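PDB 4PEY: Exo-beta-1,3-glucanase from Streptomyces sp. SirexAA-E, which hydrolyses laminarin and laminarioligosaccharides from their non-reducing ends as a secreted family 55 exo-beta-1,3-glucanase, yielding glucose and laminaribiose. Local coordinates for residues A[158-163]-A[246-251]; A[177-182]-A[217-222]. The protein carries 1 engineered substitution. All coordinates share one frame; numbering follows the deposited sequence. Where two conformers were deposited one is given.

Contact 1: residues A[158-163]-A[246-251]; sequences IADSKI and TSWGNG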
# COMPACT_ATOMS: atom_id res chain seq x y z
N ILE A 158 -6.97 0.53 6.00
CA ILE A 158 -8.40 0.31 5.79
C ILE A 158 -8.98 1.49 5.02
O ILE A 158 -8.72 2.64 5.38
CB ILE A 158 -9.17 0.14 7.13
CG1 ILE A 158 -8.76 -1.15 7.85
CG2 ILE A 158 -10.70 0.16 6.88
CD1 ILE A 158 -9.14 -1.17 9.33
N ALA A 159 -9.73 1.21 3.95
CA ALA A 159 -10.41 2.27 3.21
C ALA A 159 -11.82 1.87 2.83
O ALA A 159 -12.09 0.70 2.57
CB ALA A 159 -9.63 2.66 1.96
N ASP A 160 -12.70 2.87 2.80
CA ASP A 160 -14.06 2.71 2.28
C ASP A 160 -14.79 1.55 2.94
O ASP A 160 -15.54 0.83 2.28
CB ASP A 160 -14.03 2.54 0.75
CG ASP A 160 -15.35 2.96 0.11
OD1 ASP A 160 -16.09 3.69 0.78
OD2 ASP A 160 -15.64 2.57 -1.05
N SER A 161 -14.59 1.38 4.25
CA SER A 161 -15.16 0.24 4.96
C SER A 161 -16.06 0.66 6.11
O SER A 161 -15.95 1.77 6.63
CB SER A 161 -14.04 -0.66 5.50
OG SER A 161 -13.32 -1.25 4.43
N LYS A 162 -16.98 -0.22 6.47
CA LYS A 162 -17.82 -0.02 7.64
C LYS A 162 -17.61 -1.16 8.61
O LYS A 162 -17.88 -2.32 8.28
CB LYS A 162 -19.30 0.07 7.26
CG LYS A 162 -20.21 0.33 8.46
CD LYS A 162 -21.68 0.45 8.08
CE LYS A 162 -22.47 1.15 9.18
NZ LYS A 162 -22.30 0.50 10.51
N ILE A 163 -17.13 -0.83 9.81
CA ILE A 163 -17.02 -1.82 10.88
C ILE A 163 -18.08 -1.43 11.91
O ILE A 163 -18.01 -0.34 12.51
CB ILE A 163 -15.59 -1.86 11.51
CG1 ILE A 163 -14.56 -2.38 10.50
CG2 ILE A 163 -15.57 -2.75 12.75
CD1 ILE A 163 -14.00 -1.35 9.59
N THR A 246 -18.16 6.07 3.97
CA THR A 246 -18.04 5.16 2.85
C THR A 246 -18.69 5.73 1.58
O THR A 246 -19.57 6.60 1.64
CB THR A 246 -18.69 3.80 3.15
OG1 THR A 246 -20.10 3.97 3.31
CG2 THR A 246 -18.09 3.18 4.42
N SER A 247 -18.26 5.20 0.44
CA SER A 247 -18.79 5.62 -0.85
C SER A 247 -20.12 4.93 -1.18
O SER A 247 -20.89 5.41 -2.02
CB SER A 247 -17.78 5.31 -1.95
OG SER A 247 -17.65 3.91 -2.14
N TRP A 248 -20.37 3.81 -0.50
CA TRP A 248 -21.47 2.90 -0.85
C TRP A 248 -22.56 2.84 0.21
O TRP A 248 -23.59 2.18 0.02
CB TRP A 248 -20.92 1.49 -1.09
CG TRP A 248 -20.02 1.03 0.04
CD1 TRP A 248 -18.66 1.18 0.13
CD2 TRP A 248 -20.42 0.35 1.24
NE1 TRP A 248 -18.20 0.64 1.31
CE2 TRP A 248 -19.26 0.12 2.01
CE3 TRP A 248 -21.66 -0.09 1.75
CZ2 TRP A 248 -19.29 -0.52 3.25
CZ3 TRP A 248 -21.69 -0.73 2.98
CH2 TRP A 248 -20.51 -0.94 3.71
N GLY A 249 -22.35 3.52 1.33
CA GLY A 249 -23.31 3.52 2.42
C GLY A 249 -24.72 3.99 2.07
O GLY A 249 -25.70 3.54 2.66
N ASN A 250 -24.82 4.91 1.11
CA ASN A 250 -26.11 5.48 0.73
C ASN A 250 -26.59 4.99 -0.63
O ASN A 250 -27.16 5.75 -1.42
CB ASN A 250 -26.02 7.01 0.72
CG ASN A 250 -25.76 7.59 2.09
OD1 ASN A 250 -26.29 7.11 3.09
ND2 ASN A 250 -24.93 8.63 2.15
N GLY A 251 -26.37 3.71 -0.91
CA GLY A 251 -26.86 3.10 -2.13
C GLY A 251 -25.96 3.32 -3.33
O GLY A 251 -24.73 3.39 -3.19

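Contact 2: residues A[177-182]-A[217-222]; sequences TRDSSV and PVSREK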
# COMPACT_ATOMS: atom_id res chain seq x y z
N THR A 177 -6.53 4.69 8.40
CA THR A 177 -7.90 4.41 8.01
C THR A 177 -8.43 5.63 7.28
O THR A 177 -8.30 6.76 7.79
CB THR A 177 -8.80 4.12 9.25
OG1 THR A 177 -8.20 3.12 10.07
CG2 THR A 177 -10.21 3.68 8.83
N ARG A 178 -9.03 5.46 6.10
CA ARG A 178 -9.69 6.60 5.46
C ARG A 178 -11.08 6.30 4.94
O ARG A 178 -11.40 5.16 4.57
CB ARG A 178 -8.85 7.19 4.32
CG ARG A 178 -8.79 6.40 3.06
CD ARG A 178 -8.42 7.26 1.81
NE ARG A 178 -8.43 6.40 0.64
CZ ARG A 178 -9.53 5.97 0.02
NH1 ARG A 178 -10.73 6.39 0.41
NH2 ARG A 178 -9.43 5.12 -0.99
N ASP A 179 -11.91 7.33 4.99
CA ASP A 179 -13.21 7.36 4.32
C ASP A 179 -14.03 6.12 4.66
O ASP A 179 -14.39 5.33 3.79
CB ASP A 179 -12.99 7.53 2.81
CG ASP A 179 -12.20 8.79 2.50
OD1 ASP A 179 -12.20 9.70 3.36
OD2 ASP A 179 -11.57 8.87 1.43
N SER A 180 -14.27 5.98 5.95
CA SER A 180 -14.84 4.77 6.53
C SER A 180 -15.77 5.12 7.68
O SER A 180 -15.93 6.30 8.02
CB SER A 180 -13.72 3.84 7.03
OG SER A 180 -12.96 3.28 5.97
N SER A 181 -16.37 4.10 8.27
CA SER A 181 -17.20 4.23 9.45
C SER A 181 -16.79 3.15 10.45
O SER A 181 -16.69 1.99 10.07
CB SER A 181 -18.68 4.11 9.09
OG SER A 181 -19.49 4.01 10.24
N VAL A 182 -16.54 3.53 11.70
CA VAL A 182 -16.24 2.54 12.74
C VAL A 182 -17.15 2.75 13.95
O VAL A 182 -17.49 3.90 14.29
CB VAL A 182 -14.75 2.57 13.18
CG1 VAL A 182 -13.83 2.29 12.00
CG2 VAL A 182 -14.39 3.89 13.88
N PRO A 217 -8.75 15.10 1.57
CA PRO A 217 -8.82 16.19 0.58
C PRO A 217 -9.38 15.73 -0.76
O PRO A 217 -10.28 16.36 -1.33
CB PRO A 217 -7.37 16.65 0.45
CG PRO A 217 -6.75 16.31 1.75
CD PRO A 217 -7.45 15.08 2.27
N VAL A 218 -8.81 14.65 -1.28
CA VAL A 218 -9.26 14.00 -2.51
C VAL A 218 -9.13 12.49 -2.32
O VAL A 218 -8.11 12.05 -1.79
CB VAL A 218 -8.41 14.41 -3.75
CG1 VAL A 218 -9.05 13.90 -5.03
CG2 VAL A 218 -8.17 15.92 -3.80
N SER A 219 -10.12 11.72 -2.75
CA SER A 219 -9.93 10.28 -2.83
C SER A 219 -10.76 9.73 -3.97
O SER A 219 -11.75 10.35 -4.40
CB SER A 219 -10.28 9.57 -1.51
OG SER A 219 -11.65 9.75 -1.16
N ARG A 220 -10.34 8.60 -4.50
CA ARG A 220 -11.08 7.95 -5.56
C ARG A 220 -10.96 6.46 -5.33
O ARG A 220 -9.86 5.93 -5.36
CB ARG A 220 -10.54 8.33 -6.94
CG ARG A 220 -11.36 7.76 -8.09
CD ARG A 220 -10.86 8.32 -9.42
NE ARG A 220 -9.47 7.95 -9.68
CZ ARG A 220 -8.66 8.62 -10.50
NH1 ARG A 220 -9.09 9.70 -11.14
NH2 ARG A 220 -7.40 8.21 -10.68
N GLU A 221 -12.07 5.79 -5.06
CA GLU A 221 -11.97 4.39 -4.66
C GLU A 221 -11.39 3.52 -5.78
O GLU A 221 -11.60 3.77 -6.98
CB GLU A 221 -13.32 3.85 -4.18
CG GLU A 221 -13.93 4.63 -3.02
CD GLU A 221 -12.97 4.85 -1.84
OE1 GLU A 221 -12.08 4.00 -1.59
OE2 GLU A 221 -13.12 5.88 -1.15
N LYS A 222 -10.64 2.52 -5.36
CA LYS A 222 -9.97 1.61 -6.29
C LYS A 222 -10.96 0.85 -7.17
O LYS A 222 -11.97 0.35 -6.67
CB LYS A 222 -9.10 0.62 -5.50
CG LYS A 222 -8.21 -0.23 -6.37
CD LYS A 222 -7.50 -1.29 -5.55
CE LYS A 222 -8.46 -2.39 -5.11
NZ LYS A 222 -9.00 -3.24 -6.23

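Contact 1: residues A[158-163]-A[246-251]
Asp160 and Ser247 meet through a pair of hydrogen bonds that shows how a corner of a beta-helix can hold a distant loop. The backbone amide of Ser247 donates to Asp160 OD1 at 2.7 Å, and Ser247 OG donates to Asp160 OD2 at 2.7 Å. Each carboxylate oxygen is met on its syn lone pair, so one residue's backbone and hydroxyl satisfy both. Asp160 sits between strands 157-159 and 162-168, and its CG, anti to the backbone N (chi1 -156°), sends the carboxylate out to the loop.

A third bond uses the backbone of the same residue. Trp248 NE1 donates to Asp160 O over 2.8 Å, nearly straight at 172°; the oxygen lies in the indole plane, whereas the nitrogen stands above the carbonyl plane.

Van der Waals packing fills in beside these bonds: the Thr246 methyl CG2 rests 3.4 Å from the carbonyl oxygen Ser161 O, while Thr246 CB covers one face of the indole near its rim. Lys162 CB approaches Trp248 CH2 at 3.9 Å, obliquely. His138, Asn83 and Pro84 also touch the indole.

With an alanine in place of Asp160, the Ser247 amide would probably lose its acceptor and the hydroxyl be set free to turn, leaving the indole N-H as the remaining bond. Arg136 and Arg240 add long, weak ion pairs to the carboxylate. The carboxylate probably owes much of its hold to the neutral donors of Ser247, with the two arginines as more distant positive charge, and so joins an irregular loop to the corner of a coil.

Contact 2: residues A[177-182]-A[217-222]
Arg178 and Glu221 face each other end-on, a textbook case of a two-pronged salt bridge within a buried network. Arg178 NH1 donates to Glu221 OE2 at 2.9 Å, and Arg178 NH2 donates to Glu221 OE1, also at 2.9 Å. Both oxygens lie close to the guanidinium plane, but the two flat groups are twisted 37° apart. As a result OE2 is met on its syn side, whereas OE1 is approached from above the carboxylate plane.

NH1 has a second acidic partner, Asp179 OD2, at 2.8 Å, through a more bent bond. That oxygen also accepts from Ser219 OG at 2.7 Å, the two donors arriving from opposite faces of the carboxylate. The serine touches the arginine as well: its CB lies 3.7 Å from NH1, over one face of the guanidinium near the rim.

The next shell explains how these groups are placed. The Arg178 chain is extended from CG to NE, which carries the guanidinium away from the strand toward the 217-222 segment; Glu221 bends at chi2 (-51°) to bring its carboxylate back to meet it. Thr216 holds the other Asp179 oxygen, and Arg240 forms a salt bridge with Glu221 OE2. Arg178 NH2 also pairs with Asp397, on a strand of the second of the two beta-helices found in this family.

Asp179 OD2 and Glu221 OE2 are 4.2 Å apart, a closeness probably made tolerable by NH1, which bridges the two oxygens, and by Arg240. In this buried setting the arginines probably offset much of the acids' charge, and through Arg178 the network ties a corner of the first beta-helix both to the 217-222 segment and to the second beta-helix.

Segments 158-163 and 177-182 lie on successive coils of the first beta-helix, and the centres of contacts 1 and 2 are about 8 Å apart. Asp160 and Asp179 take similar left-handed backbone conformations at stacked corners, each sending its carboxylate to a different later segment. Past the corner the coils are joined by probable backbone hydrogen bonds, Ile163 N to Ser181 O and Ser161 O to Ser181 N, both 2.9 Å; Ser180 OG accepts from Ser161 N at the turn. The contacts also touch through Asp160 OD2, which packs against the Glu221 methylene CG at 3.3 Å, and Arg240 lies near both residues. Both contacts lie away from the laminarin-binding and active sites, so they join parts of the framework.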